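Local atomic coordinates of mucosa-associated lymphoid tissue lymphoma translocation protein 1 (Isoform 2) (Homo sapiens, PDB entry 3BFO), a protein that probably acts as a cysteine-type paracaspase in the ubiquitin-like conjugation pathway, and is represented here by its second C2-type immunoglobulin-like domain. Residues L21-V26 / K79-I84. Numbering follows the deposited sequence.
Sequences LVLQCV and KKVEII
Leu21 holds its CG trans to the backbone N (chi1 175°), whereas Ile83 turns CG1 trans to its own carbonyl carbon (chi1 -59°), and from these stems the two side chains meet at an oblique angle. CD1 of Leu21 lies 3.6 Å from CD1 of Ile83 and also touches CG1 and CG2, so a single leucine methyl is fitted against both branches of the isoleucine. Two residues further along 21-26, CD2 of Leu23 reaches CG2 of Val81 at 3.7 Å and CD1 of Ile83 at 4.0 Å, Leu23 running past each of these two side chains in the opposite sense. Ile83 CD1 is thus shared between the two leucines. The strands run antiparallel (174°) with axes 9.9 Å apart, too far for backbone pairing; they belong to the two facing sheets of the immunoglobulin beta-sandwich, and the alternate residues Leu21, Leu23, Val81 and Ile83 point inward. Tyr65 of strand 63-70 borders Leu23 and Ile83, and Leu15 of strand 13-15 touches Leu21 and Ile83, extending the core around the four. With no hydrogen bond or salt bridge across the segments, the two segments meet here through buried aliphatic contacts alone, so cohesion at this point rests on dispersion and the exclusion of water.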
loop_
_atom_site.group_PDB
_atom_site.type_symbol
_atom_site.label_atom_id
_atom_site.label_comp_id
_atom_site.label_asym_id
_atom_site.label_seq_id
_atom_site.Cartn_x
_atom_site.Cartn_y
_atom_site.Cartn_z
ATOM N N LEU A 21 2.974 11.051 3.774
ATOM C CA LEU A 21 2.283 9.783 3.747
ATOM C C LEU A 21 3.272 8.671 3.528
ATOM O O LEU A 21 3.997 8.703 2.561
ATOM C CB LEU A 21 1.248 9.810 2.617
ATOM C CG LEU A 21 0.538 8.480 2.397
ATOM C CD1 LEU A 21 -0.086 7.919 3.683
ATOM C CD2 LEU A 21 -0.504 8.659 1.257
ATOM N N VAL A 22 3.274 7.689 4.428
ATOM C CA VAL A 22 4.122 6.494 4.270
ATOM C C VAL A 22 3.279 5.246 4.496
ATOM O O VAL A 22 2.798 5.054 5.590
ATOM C CB VAL A 22 5.273 6.510 5.303
ATOM C CG1 VAL A 22 6.056 5.232 5.271
ATOM C CG2 VAL A 22 6.190 7.669 5.026
ATOM N N LEU A 23 3.080 4.416 3.458
ATOM C CA LEU A 23 2.375 3.148 3.561
ATOM C C LEU A 23 3.361 2.047 3.237
ATOM O O LEU A 23 4.196 2.180 2.357
ATOM C CB LEU A 23 1.182 3.135 2.589
ATOM C CG LEU A 23 0.027 4.025 2.984
ATOM C CD1 LEU A 23 -0.975 4.154 1.828
ATOM C CD2 LEU A 23 -0.678 3.488 4.210
ATOM N N GLN A 24 3.271 0.942 3.973
ATOM C CA GLN A 24 4.186 -0.156 3.771
ATOM C C GLN A 24 3.423 -1.478 3.784
ATOM O O GLN A 24 2.534 -1.676 4.629
ATOM C CB GLN A 24 5.243 -0.154 4.883
ATOM C CG GLN A 24 6.390 -1.204 4.653
ATOM C CD GLN A 24 7.607 -1.037 5.592
ATOM O OE1 GLN A 24 7.461 -0.481 6.664
ATOM N NE2 GLN A 24 8.754 -1.464 5.184
ATOM N N CYS A 25 3.835 -2.382 2.914
ATOM C CA CYS A 25 3.313 -3.760 2.916
ATOM C C CYS A 25 4.495 -4.629 2.576
ATOM O O CYS A 25 5.177 -4.378 1.603
ATOM C CB CYS A 25 2.183 -3.853 1.868
ATOM S SG CYS A 25 1.483 -5.535 1.843
ATOM N N VAL A 26 4.764 -5.656 3.404
ATOM C CA VAL A 26 5.892 -6.553 3.169
ATOM C C VAL A 26 5.404 -7.969 3.232
ATOM O O VAL A 26 4.694 -8.327 4.178
ATOM C CB VAL A 26 7.011 -6.383 4.207
ATOM C CG1 VAL A 26 8.233 -7.278 3.836
ATOM C CG2 VAL A 26 7.416 -4.944 4.331
ATOM N N LYS A 79 -4.672 -5.537 4.061
ATOM C CA LYS A 79 -5.744 -4.784 4.680
ATOM C C LYS A 79 -5.944 -3.430 3.939
ATOM O O LYS A 79 -4.973 -2.828 3.424
ATOM C CB LYS A 79 -5.465 -4.532 6.175
ATOM C CG LYS A 79 -6.149 -5.532 7.076
ATOM C CD LYS A 79 -5.504 -6.899 7.133
ATOM C CE LYS A 79 -6.548 -7.945 7.390
ATOM N NZ LYS A 79 -6.108 -8.976 8.372
ATOM N N LYS A 80 -7.215 -2.967 3.939
ATOM C CA LYS A 80 -7.546 -1.661 3.425
ATOM C C LYS A 80 -7.373 -0.684 4.596
ATOM O O LYS A 80 -7.856 -0.891 5.716
ATOM C CB LYS A 80 -8.965 -1.572 2.867
ATOM C CG LYS A 80 -9.179 -1.881 1.362
ATOM C CD LYS A 80 -10.672 -1.613 0.955
ATOM C CE LYS A 80 -10.779 -1.617 -0.569
ATOM N N VAL A 81 -6.694 0.413 4.259
ATOM C CA VAL A 81 -6.389 1.452 5.227
ATOM C C VAL A 81 -6.847 2.769 4.675
ATOM O O VAL A 81 -6.991 2.989 3.495
ATOM C CB VAL A 81 -4.912 1.543 5.656
ATOM C CG1 VAL A 81 -4.449 0.268 6.386
ATOM C CG2 VAL A 81 -4.033 1.898 4.510
ATOM N N GLU A 82 -7.253 3.648 5.612
ATOM C CA GLU A 82 -7.791 4.994 5.273
ATOM C C GLU A 82 -6.754 6.055 5.673
ATOM O O GLU A 82 -6.197 6.047 6.778
ATOM C CB GLU A 82 -9.183 5.250 5.914
ATOM C CG GLU A 82 -10.335 4.413 5.222
ATOM C CD GLU A 82 -11.733 4.569 5.883
ATOM O OE1 GLU A 82 -11.825 4.112 7.046
ATOM O OE2 GLU A 82 -12.714 5.077 5.237
ATOM N N ILE A 83 -6.468 6.922 4.715
ATOM C CA ILE A 83 -5.637 8.078 4.970
ATOM C C ILE A 83 -6.592 9.253 4.989
ATOM O O ILE A 83 -7.299 9.547 4.001
ATOM C CB ILE A 83 -4.566 8.243 3.867
ATOM C CG1 ILE A 83 -3.682 6.980 3.798
ATOM C CG2 ILE A 83 -3.763 9.512 4.118
ATOM C CD1 ILE A 83 -3.039 6.544 5.127
ATOM N N ILE A 84 -6.622 9.910 6.146
ATOM C CA ILE A 84 -7.469 11.076 6.377
ATOM C C ILE A 84 -6.602 12.305 6.425
ATOM O O ILE A 84 -5.565 12.311 7.079
ATOM C CB ILE A 84 -8.256 10.995 7.736
ATOM C CG1 ILE A 84 -9.214 9.816 7.696
ATOM C CG2 ILE A 84 -8.974 12.317 8.044
ATOM C CD1 ILE A 84 -8.622 8.625 8.316
#